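Local coordinates for protein cysteine synthase (Helicobacter pylori, PDB 6AHI) that catalyses the pyridoxal 5'-phosphate-dependent synthesis of L-cysteine and acetate from O-acetyl-L-serine and hydrogen sulfide, and also has cystathionine beta-synthase activity, at residues A[19-24]-A[255-260]; A[32-36]-A[163-168]; A[173-177]-A[274-278]. One frame throughout, in Å; residues are numbered along the deposited sequence.

All three contacts are built around the mixed six-stranded sheet of the chain. Contact 2 lies inside the chain loop that contact 1 closes, contact 3 opens after contact 2 has closed, and the segments of contacts 1 and 3 alternate. Their centres are about 17 Å apart for contacts 1 and 2, 15 Å for contacts 1 and 3, and 13 Å for contacts 2 and 3. Strands 16-19 and 31-36 couple contacts 1 and 2, while L276 of helix 266-281 packs on Y24 of contact 1 and on I32 of contact 2. An early loop and a central strand are thereby joined to late helices 246-260 and 266-281, and early strand 31-36 to mid-chain helix 160-168.

Contact 1: A[19-24]-A[255-260]; sequences FTNKDY and KLAKKN
The rings of Y24 and F19 both turn an edge to the amide of N260, at the C-terminal end of helix 246-260. OD1 of N260 lies in the plane of the Y24 ring, at the edge that carries the hydroxyl, and CG of N260 lies in the plane of the F19 ring beside CE1. The amide plane stands 85° to the F19 ring and 47° to the Y24 ring, so neither ring stacks on it. CD2 of L256 approaches F19 obliquely, 3.8 Å from CZ, and CD of K259 comes obliquely to the Y24 ring, 3.9 Å from CE1. The ring of F272, from helix 266-281, meets Y24 edge-to-face and also touches F19.

The polar centre is the hydrogen bond from OH of Y24 to OD1 of N260, 2.7 Å long, with the donor in the carbonyl plane. Y24 reaches it because its CG lies anti to the carbonyl carbon (chi1 -71°) and the ring extends toward the helix. The other end of the amide is used too: ND2 of N260 donates to a water at 3.1 Å, and that water donates to the carbonyl O of D23 at 2.9 Å. OD2 of D23 accepts the backbone N-H of T20, N to OD2 2.9 Å, which, with the bond from D23 N to T20 O, helps to close the turn before Y24.

A phenol donor at its oxygen and a water acceptor at its nitrogen fit the modelled orientation of the N260 amide; one direct bond and one water bridge join the loop after strand 16-19 to the helix end through neutral groups.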
loop_
_atom_site.group_PDB
_atom_site.type_symbol
_atom_site.label_atom_id
_atom_site.label_comp_id
_atom_site.label_asym_id
_atom_site.label_seq_id
_atom_site.Cartn_x
_atom_site.Cartn_y
_atom_site.Cartn_z
ATOM N N PHE A 19 -16.475 -5.721 -10.921
ATOM C CA PHE A 19 -16.812 -4.824 -12.014
ATOM C C PHE A 19 -18.010 -5.388 -12.795
ATOM O O PHE A 19 -18.055 -6.586 -13.118
ATOM C CB PHE A 19 -15.634 -4.701 -12.981
ATOM C CG PHE A 19 -14.335 -4.239 -12.380
ATOM C CD1 PHE A 19 -13.990 -2.888 -12.392
ATOM C CD2 PHE A 19 -13.411 -5.152 -11.892
ATOM C CE1 PHE A 19 -12.758 -2.465 -11.899
ATOM C CE2 PHE A 19 -12.200 -4.720 -11.381
ATOM C CZ PHE A 19 -11.877 -3.382 -11.375
ATOM N N THR A 20 -18.968 -4.512 -13.152
ATOM C CA THR A 20 -20.105 -4.889 -13.976
ATOM C C THR A 20 -20.249 -3.917 -15.147
ATOM O O THR A 20 -19.408 -3.021 -15.334
ATOM C CB THR A 20 -21.396 -4.877 -13.144
ATOM O OG1 THR A 20 -21.641 -3.514 -12.792
ATOM C CG2 THR A 20 -21.290 -5.745 -11.913
ATOM N N ASN A 21 -21.361 -4.067 -15.891
ATOM C CA ASN A 21 -21.655 -3.228 -17.079
ATOM C C ASN A 21 -21.831 -1.755 -16.687
ATOM O O ASN A 21 -21.874 -0.917 -17.594
ATOM C CB ASN A 21 -22.886 -3.710 -17.871
ATOM C CG ASN A 21 -24.180 -3.654 -17.096
ATOM O OD1 ASN A 21 -24.184 -3.442 -15.891
ATOM N ND2 ASN A 21 -25.299 -3.861 -17.769
ATOM N N LYS A 22 -21.955 -1.450 -15.378
ATOM C CA LYS A 22 -22.028 -0.077 -14.860
ATOM C C LYS A 22 -20.677 0.631 -14.981
ATOM O O LYS A 22 -20.640 1.823 -14.944
ATOM C CB LYS A 22 -22.279 0.002 -13.347
ATOM C CG LYS A 22 -23.605 -0.515 -12.834
ATOM C CD LYS A 22 -24.770 0.023 -13.595
ATOM C CE LYS A 22 -26.041 -0.734 -13.283
ATOM N NZ LYS A 22 -26.170 -1.967 -14.104
ATOM N N ASP A 23 -19.587 -0.142 -14.980
ATOM C CA ASP A 23 -18.218 0.336 -14.837
ATOM C C ASP A 23 -17.503 0.361 -16.196
ATOM O O ASP A 23 -16.769 1.299 -16.511
ATOM C CB ASP A 23 -17.447 -0.616 -13.916
ATOM C CG ASP A 23 -18.049 -0.717 -12.537
ATOM O OD1 ASP A 23 -18.252 0.352 -11.935
ATOM O OD2 ASP A 23 -18.362 -1.849 -12.093
ATOM N N TYR A 24 -17.697 -0.708 -16.973
ATOM C CA TYR A 24 -16.985 -0.982 -18.222
ATOM C C TYR A 24 -17.904 -1.760 -19.162
ATOM O O TYR A 24 -18.843 -2.365 -18.691
ATOM C CB TYR A 24 -15.727 -1.826 -17.953
ATOM C CG TYR A 24 -14.648 -1.047 -17.253
ATOM C CD1 TYR A 24 -13.831 -0.168 -17.958
ATOM C CD2 TYR A 24 -14.490 -1.141 -15.877
ATOM C CE1 TYR A 24 -12.869 0.583 -17.307
ATOM C CE2 TYR A 24 -13.544 -0.382 -15.214
ATOM C CZ TYR A 24 -12.731 0.473 -15.933
ATOM O OH TYR A 24 -11.818 1.247 -15.282
ATOM N N LYS A 255 -7.167 4.155 -16.341
ATOM C CA LYS A 255 -8.612 4.091 -16.138
ATOM C C LYS A 255 -8.949 3.491 -14.765
ATOM O O LYS A 255 -9.862 3.960 -14.094
ATOM C CB LYS A 255 -9.303 3.256 -17.210
ATOM C CG LYS A 255 -9.294 3.825 -18.617
ATOM C CD LYS A 255 -10.050 2.881 -19.527
ATOM C CE LYS A 255 -9.907 3.216 -20.985
ATOM N NZ LYS A 255 -10.402 4.575 -21.235
ATOM N N LEU A 256 -8.219 2.456 -14.339
ATOM C CA LEU A 256 -8.490 1.832 -13.043
ATOM C C LEU A 256 -8.314 2.839 -11.903
ATOM O O LEU A 256 -9.102 2.865 -11.002
ATOM C CB LEU A 256 -7.615 0.594 -12.859
ATOM C CG LEU A 256 -8.054 -0.616 -13.682
ATOM C CD1 LEU A 256 -6.992 -1.686 -13.678
ATOM C CD2 LEU A 256 -9.361 -1.211 -13.160
ATOM N N ALA A 257 -7.337 3.734 -12.006
ATOM C CA ALA A 257 -7.121 4.782 -11.026
ATOM C C ALA A 257 -8.225 5.853 -11.110
ATOM O O ALA A 257 -8.850 6.172 -10.097
ATOM C CB ALA A 257 -5.739 5.422 -11.252
ATOM N N LYS A 258 -8.414 6.416 -12.314
ATOM C CA LYS A 258 -9.336 7.534 -12.562
ATOM C C LYS A 258 -10.792 7.140 -12.302
ATOM O O LYS A 258 -11.534 7.882 -11.674
ATOM C CB LYS A 258 -9.209 8.028 -14.008
ATOM C CG LYS A 258 -9.648 9.463 -14.241
ATOM C CD LYS A 258 -9.403 9.889 -15.683
ATOM C CE LYS A 258 -8.920 11.319 -15.860
ATOM N NZ LYS A 258 -10.021 12.268 -15.583
ATOM N N LYS A 259 -11.182 5.953 -12.755
ATOM C CA LYS A 259 -12.588 5.551 -12.689
ATOM C C LYS A 259 -12.890 4.784 -11.385
ATOM O O LYS A 259 -14.001 4.794 -10.953
ATOM C CB LYS A 259 -12.958 4.644 -13.872
ATOM C CG LYS A 259 -12.917 5.267 -15.261
ATOM C CD LYS A 259 -13.491 4.303 -16.332
ATOM C CE LYS A 259 -13.747 5.003 -17.651
ATOM N NZ LYS A 259 -14.918 5.918 -17.579
ATOM N N ASN A 260 -11.927 4.034 -10.822
ATOM C CA ASN A 260 -12.220 3.074 -9.770
ATOM C C ASN A 260 -11.434 3.344 -8.480
ATOM O O ASN A 260 -11.691 2.665 -7.465
ATOM C CB ASN A 260 -11.978 1.638 -10.253
ATOM C CG ASN A 260 -12.661 1.390 -11.582
ATOM O OD1 ASN A 260 -12.005 1.182 -12.596
ATOM N ND2 ASN A 260 -13.980 1.434 -11.595
HETATM O O HOH W 1 -15.675 2.330 -14.043
#

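Contact 2: A[32-36]-A[163-168]; sequences IYAKL and EIVQEL
K35 and Y33 point from strand 31-36 toward helix 160-168 and divide the contact. The tight half is polar. NZ of K35 lies 2.6 Å from OE2 of E163 and 2.7 Å from OE1 of E167, carboxylates one helical turn apart. It meets the anti lone pair of E163 but comes to E167 from above the carboxylate plane, 39° out of it. With CG anti to the backbone N (chi1 -175°) and a bend at chi2, the lysine chain crosses both glutamates at about a right angle, and its CE rests 3.9 Å from CG1 of I164. NZ also donates to the carbonyl O of T14.

The looser half is apolar, with carbon contacts of 3.9 Å or more between the partly exposed Y33 and L168. CD2 of L168 sits over one face of the Y33 ring in a CH-pi contact, 4.3 Å from the centroid, while CD1 lies 3.9 Å from CB of Y33. The hydroxyl of Y33 is bound to Q287, and I3 of the second subunit packs against L168. K35, E163 and E167 form a salt-bridge network, extended by R48 at E163, within the helix-on-sheet packing of the fold-type II PLP enzymes.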
loop_
_atom_site.group_PDB
_atom_site.type_symbol
_atom_site.label_atom_id
_atom_site.label_comp_id
_atom_site.label_asym_id
_atom_site.label_seq_id
_atom_site.Cartn_x
_atom_site.Cartn_y
_atom_site.Cartn_z
ATOM N N ILE A 32 -16.610 -9.052 -13.781
ATOM C CA ILE A 32 -15.211 -9.343 -13.607
ATOM C C ILE A 32 -14.906 -9.167 -12.117
ATOM O O ILE A 32 -15.166 -8.128 -11.540
ATOM C CB ILE A 32 -14.312 -8.453 -14.496
ATOM C CG1 ILE A 32 -14.575 -8.670 -15.989
ATOM C CG2 ILE A 32 -12.840 -8.681 -14.151
ATOM C CD1 ILE A 32 -13.909 -7.662 -16.874
ATOM N N TYR A 33 -14.246 -10.178 -11.561
ATOM C CA TYR A 33 -13.733 -10.138 -10.216
ATOM C C TYR A 33 -12.208 -10.055 -10.272
ATOM O O TYR A 33 -11.593 -10.939 -10.778
ATOM C CB TYR A 33 -14.136 -11.388 -9.460
ATOM C CG TYR A 33 -15.614 -11.535 -9.337
ATOM C CD1 TYR A 33 -16.295 -10.897 -8.324
ATOM C CD2 TYR A 33 -16.344 -12.278 -10.241
ATOM C CE1 TYR A 33 -17.659 -11.054 -8.159
ATOM C CE2 TYR A 33 -17.727 -12.408 -10.116
ATOM C CZ TYR A 33 -18.383 -11.811 -9.061
ATOM O OH TYR A 33 -19.749 -11.951 -8.915
ATOM N N ALA A 34 -11.654 -9.028 -9.643
ATOM C CA ALA A 34 -10.240 -8.869 -9.543
ATOM C C ALA A 34 -9.825 -9.069 -8.101
ATOM O O ALA A 34 -10.219 -8.320 -7.192
ATOM C CB ALA A 34 -9.790 -7.520 -10.020
ATOM N N LYS A 35 -8.984 -10.083 -7.915
ATOM C CA LYS A 35 -8.362 -10.307 -6.648
ATOM C C LYS A 35 -7.260 -9.264 -6.449
ATOM O O LYS A 35 -6.361 -9.162 -7.269
ATOM C CB LYS A 35 -7.886 -11.755 -6.630
ATOM C CG LYS A 35 -7.299 -12.190 -5.314
ATOM C CD LYS A 35 -8.301 -12.344 -4.243
ATOM C CE LYS A 35 -7.789 -13.281 -3.174
ATOM N NZ LYS A 35 -8.495 -13.060 -1.905
ATOM N N LEU A 36 -7.372 -8.473 -5.371
ATOM C CA LEU A 36 -6.537 -7.307 -5.138
ATOM C C LEU A 36 -5.287 -7.672 -4.309
ATOM O O LEU A 36 -5.161 -7.264 -3.139
ATOM C CB LEU A 36 -7.365 -6.234 -4.422
ATOM C CG LEU A 36 -8.628 -5.786 -5.152
ATOM C CD1 LEU A 36 -9.235 -4.586 -4.442
ATOM C CD2 LEU A 36 -8.308 -5.478 -6.609
ATOM N N GLU A 163 -8.470 -19.477 -1.279
ATOM C CA GLU A 163 -9.063 -18.245 -0.741
ATOM C C GLU A 163 -10.096 -17.702 -1.739
ATOM O O GLU A 163 -11.162 -17.280 -1.381
ATOM C CB GLU A 163 -7.920 -17.260 -0.481
ATOM C CG GLU A 163 -8.169 -16.224 0.587
ATOM C CD GLU A 163 -6.984 -15.280 0.640
ATOM O OE1 GLU A 163 -5.986 -15.580 1.324
ATOM O OE2 GLU A 163 -7.062 -14.247 -0.029
ATOM N N ILE A 164 -9.752 -17.735 -3.020
ATOM C CA ILE A 164 -10.643 -17.279 -4.094
ATOM C C ILE A 164 -11.942 -18.087 -4.101
ATOM O O ILE A 164 -13.015 -17.519 -4.182
ATOM C CB ILE A 164 -9.927 -17.343 -5.457
ATOM C CG1 ILE A 164 -8.933 -16.181 -5.583
ATOM C CG2 ILE A 164 -10.938 -17.369 -6.596
ATOM C CD1 ILE A 164 -7.913 -16.359 -6.681
ATOM N N VAL A 165 -11.841 -19.416 -4.056
ATOM C CA VAL A 165 -13.044 -20.228 -4.096
ATOM C C VAL A 165 -13.867 -20.013 -2.822
ATOM O O VAL A 165 -15.075 -20.040 -2.904
ATOM C CB VAL A 165 -12.747 -21.717 -4.342
ATOM C CG1 VAL A 165 -14.022 -22.539 -4.245
ATOM C CG2 VAL A 165 -12.094 -21.907 -5.688
ATOM N N GLN A 166 -13.223 -19.793 -1.676
ATOM C CA GLN A 166 -13.984 -19.482 -0.433
ATOM C C GLN A 166 -14.824 -18.214 -0.607
ATOM O O GLN A 166 -15.929 -18.170 -0.139
ATOM C CB GLN A 166 -13.068 -19.260 0.765
ATOM C CG GLN A 166 -12.478 -20.543 1.316
ATOM C CD GLN A 166 -11.654 -20.291 2.556
ATOM O OE1 GLN A 166 -11.870 -19.320 3.290
ATOM N NE2 GLN A 166 -10.695 -21.176 2.793
ATOM N N GLU A 167 -14.281 -17.182 -1.267
ATOM C CA GLU A 167 -14.959 -15.886 -1.428
ATOM C C GLU A 167 -15.965 -15.935 -2.594
ATOM O O GLU A 167 -17.003 -15.295 -2.541
ATOM C CB GLU A 167 -14.004 -14.742 -1.801
ATOM C CG GLU A 167 -12.933 -14.372 -0.791
ATOM C CD GLU A 167 -11.896 -13.381 -1.334
ATOM O OE1 GLU A 167 -11.088 -13.824 -2.192
ATOM O OE2 GLU A 167 -11.925 -12.148 -0.920
ATOM N N LEU A 168 -15.617 -16.582 -3.714
ATOM C CA LEU A 168 -16.433 -16.441 -4.921
ATOM C C LEU A 168 -17.233 -17.691 -5.257
ATOM O O LEU A 168 -18.106 -17.611 -6.105
ATOM C CB LEU A 168 -15.545 -16.086 -6.114
ATOM C CG LEU A 168 -14.744 -14.799 -5.981
ATOM C CD1 LEU A 168 -13.947 -14.567 -7.256
ATOM C CD2 LEU A 168 -15.658 -13.618 -5.650
#

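Contact 3: A[173-177]-A[274-278]; sequences TSFVA and AALKE
Strand 174-177 and helix 274-278 run nearly antiparallel, with 154° between their directions and 8.7 Å between their axes, and the backbones come nearest where V176 meets A275. The two branches of V176 divide the work. CG1, anti to the backbone N, is directed at the helix and lies 3.7 Å from CB of A274 and 3.8 Å from the backbone N of A275. CG2 turns to the following helical turn, where it packs 4.0 Å from CG of E278. The small side chains of A274 and A275 let the helix backbone come close to the valine.

Strand 174-178 is an inner strand of the mixed sheet, between 287-292 and 200-206, and helix 266-281 covers one face of it; F175, pointing the other way, packs on helix 183-195, which covers the opposite face. The three-layer alpha/beta/alpha arrangement is that of the PLP-dependent cysteine synthase family. The strand leads into the glycine-rich segment G180 to T184, which probably binds the cofactor, as inferred from related enzymes.

Farther along the helix the contact becomes polar. OG of S174 donates a hydrogen bond of 2.8 Å to OE2 of E278, meeting it on the anti side and 33° out of the carboxylate plane. E278 gets there through a chain that leaves anti to its backbone N and then bends at chi2 (75°), bringing OE2 to the serine hydroxyl; its CG lies 3.4 Å from OG of S174. Both carboxylate oxygens have further partners: OE1 pairs with R281 of the same helix, and OE2 is shared between S174 and R200 of the adjacent strand. Two arginines around this buried carboxylate would be expected to stabilise its ionised form, and S174 adds a neutral donor from the strand.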
loop_
_atom_site.group_PDB
_atom_site.type_symbol
_atom_site.label_atom_id
_atom_site.label_comp_id
_atom_site.label_asym_id
_atom_site.label_seq_id
_atom_site.Cartn_x
_atom_site.Cartn_y
_atom_site.Cartn_z
ATOM N N THR A 173 -16.508 -18.675 -14.865
ATOM C CA THR A 173 -16.533 -19.061 -16.244
ATOM C C THR A 173 -15.094 -19.113 -16.790
ATOM O O THR A 173 -14.754 -19.985 -17.602
ATOM C CB THR A 173 -17.352 -18.064 -17.073
ATOM O OG1 THR A 173 -18.586 -17.782 -16.398
ATOM C CG2 THR A 173 -17.607 -18.567 -18.473
ATOM N N SER A 174 -14.266 -18.171 -16.341
ATOM C CA SER A 174 -12.947 -17.989 -16.876
ATOM C C SER A 174 -12.007 -17.422 -15.796
ATOM O O SER A 174 -12.404 -16.651 -14.910
ATOM C CB SER A 174 -13.023 -17.083 -18.094
ATOM O OG SER A 174 -11.714 -16.943 -18.671
ATOM N N PHE A 175 -10.722 -17.784 -15.933
ATOM C CA PHE A 175 -9.610 -17.283 -15.168
ATOM C C PHE A 175 -8.585 -16.694 -16.140
ATOM O O PHE A 175 -8.098 -17.364 -17.034
ATOM C CB PHE A 175 -8.981 -18.383 -14.321
ATOM C CG PHE A 175 -7.729 -17.991 -13.574
ATOM C CD1 PHE A 175 -7.703 -16.833 -12.808
ATOM C CD2 PHE A 175 -6.573 -18.764 -13.645
ATOM C CE1 PHE A 175 -6.563 -16.471 -12.111
ATOM C CE2 PHE A 175 -5.436 -18.392 -12.949
ATOM C CZ PHE A 175 -5.430 -17.252 -12.182
ATOM N N VAL A 176 -8.303 -15.411 -15.948
ATOM C CA VAL A 176 -7.462 -14.624 -16.792
ATOM C C VAL A 176 -6.356 -14.047 -15.917
ATOM O O VAL A 176 -6.678 -13.312 -14.979
ATOM C CB VAL A 176 -8.276 -13.481 -17.433
ATOM C CG1 VAL A 176 -7.395 -12.585 -18.286
ATOM C CG2 VAL A 176 -9.467 -14.018 -18.223
ATOM N N ALA A 177 -5.080 -14.331 -16.234
ATOM C CA ALA A 177 -3.998 -13.846 -15.382
ATOM C C ALA A 177 -2.721 -13.635 -16.200
ATOM O O ALA A 177 -2.456 -14.398 -17.147
ATOM C CB ALA A 177 -3.745 -14.811 -14.244
ATOM N N ALA A 274 -7.381 -7.762 -20.702
ATOM C CA ALA A 274 -7.538 -9.135 -21.146
ATOM C C ALA A 274 -8.847 -9.724 -20.598
ATOM O O ALA A 274 -9.596 -10.409 -21.308
ATOM C CB ALA A 274 -6.367 -9.970 -20.722
ATOM N N ALA A 275 -9.151 -9.399 -19.339
ATOM C CA ALA A 275 -10.366 -9.889 -18.717
ATOM C C ALA A 275 -11.583 -9.252 -19.384
ATOM O O ALA A 275 -12.597 -9.912 -19.519
ATOM C CB ALA A 275 -10.332 -9.623 -17.242
ATOM N N LEU A 276 -11.486 -7.981 -19.773
ATOM C CA LEU A 276 -12.570 -7.278 -20.453
ATOM C C LEU A 276 -12.848 -7.911 -21.816
ATOM O O LEU A 276 -13.996 -8.127 -22.184
ATOM C CB LEU A 276 -12.148 -5.814 -20.583
ATOM C CG LEU A 276 -13.234 -4.761 -20.657
ATOM C CD1 LEU A 276 -14.178 -4.910 -19.463
ATOM C CD2 LEU A 276 -12.594 -3.369 -20.690
ATOM N N LYS A 277 -11.785 -8.241 -22.558
ATOM C CA LYS A 277 -11.910 -8.943 -23.841
ATOM C C LYS A 277 -12.537 -10.323 -23.672
ATOM O O LYS A 277 -13.452 -10.707 -24.446
ATOM C CB LYS A 277 -10.545 -9.023 -24.531
ATOM C CG LYS A 277 -10.069 -7.673 -25.051
ATOM C CD LYS A 277 -8.732 -7.744 -25.744
ATOM C CE LYS A 277 -8.166 -6.371 -25.943
ATOM N NZ LYS A 277 -6.876 -6.446 -26.660
ATOM N N GLU A 278 -12.131 -11.041 -22.625
ATOM C CA GLU A 278 -12.710 -12.331 -22.342
ATOM C C GLU A 278 -14.205 -12.172 -21.971
ATOM O O GLU A 278 -15.045 -12.917 -22.505
ATOM C CB GLU A 278 -11.859 -13.073 -21.312
ATOM C CG GLU A 278 -12.464 -14.383 -20.809
ATOM C CD GLU A 278 -12.418 -15.594 -21.740
ATOM O OE1 GLU A 278 -12.138 -15.424 -22.939
ATOM O OE2 GLU A 278 -12.714 -16.720 -21.260
#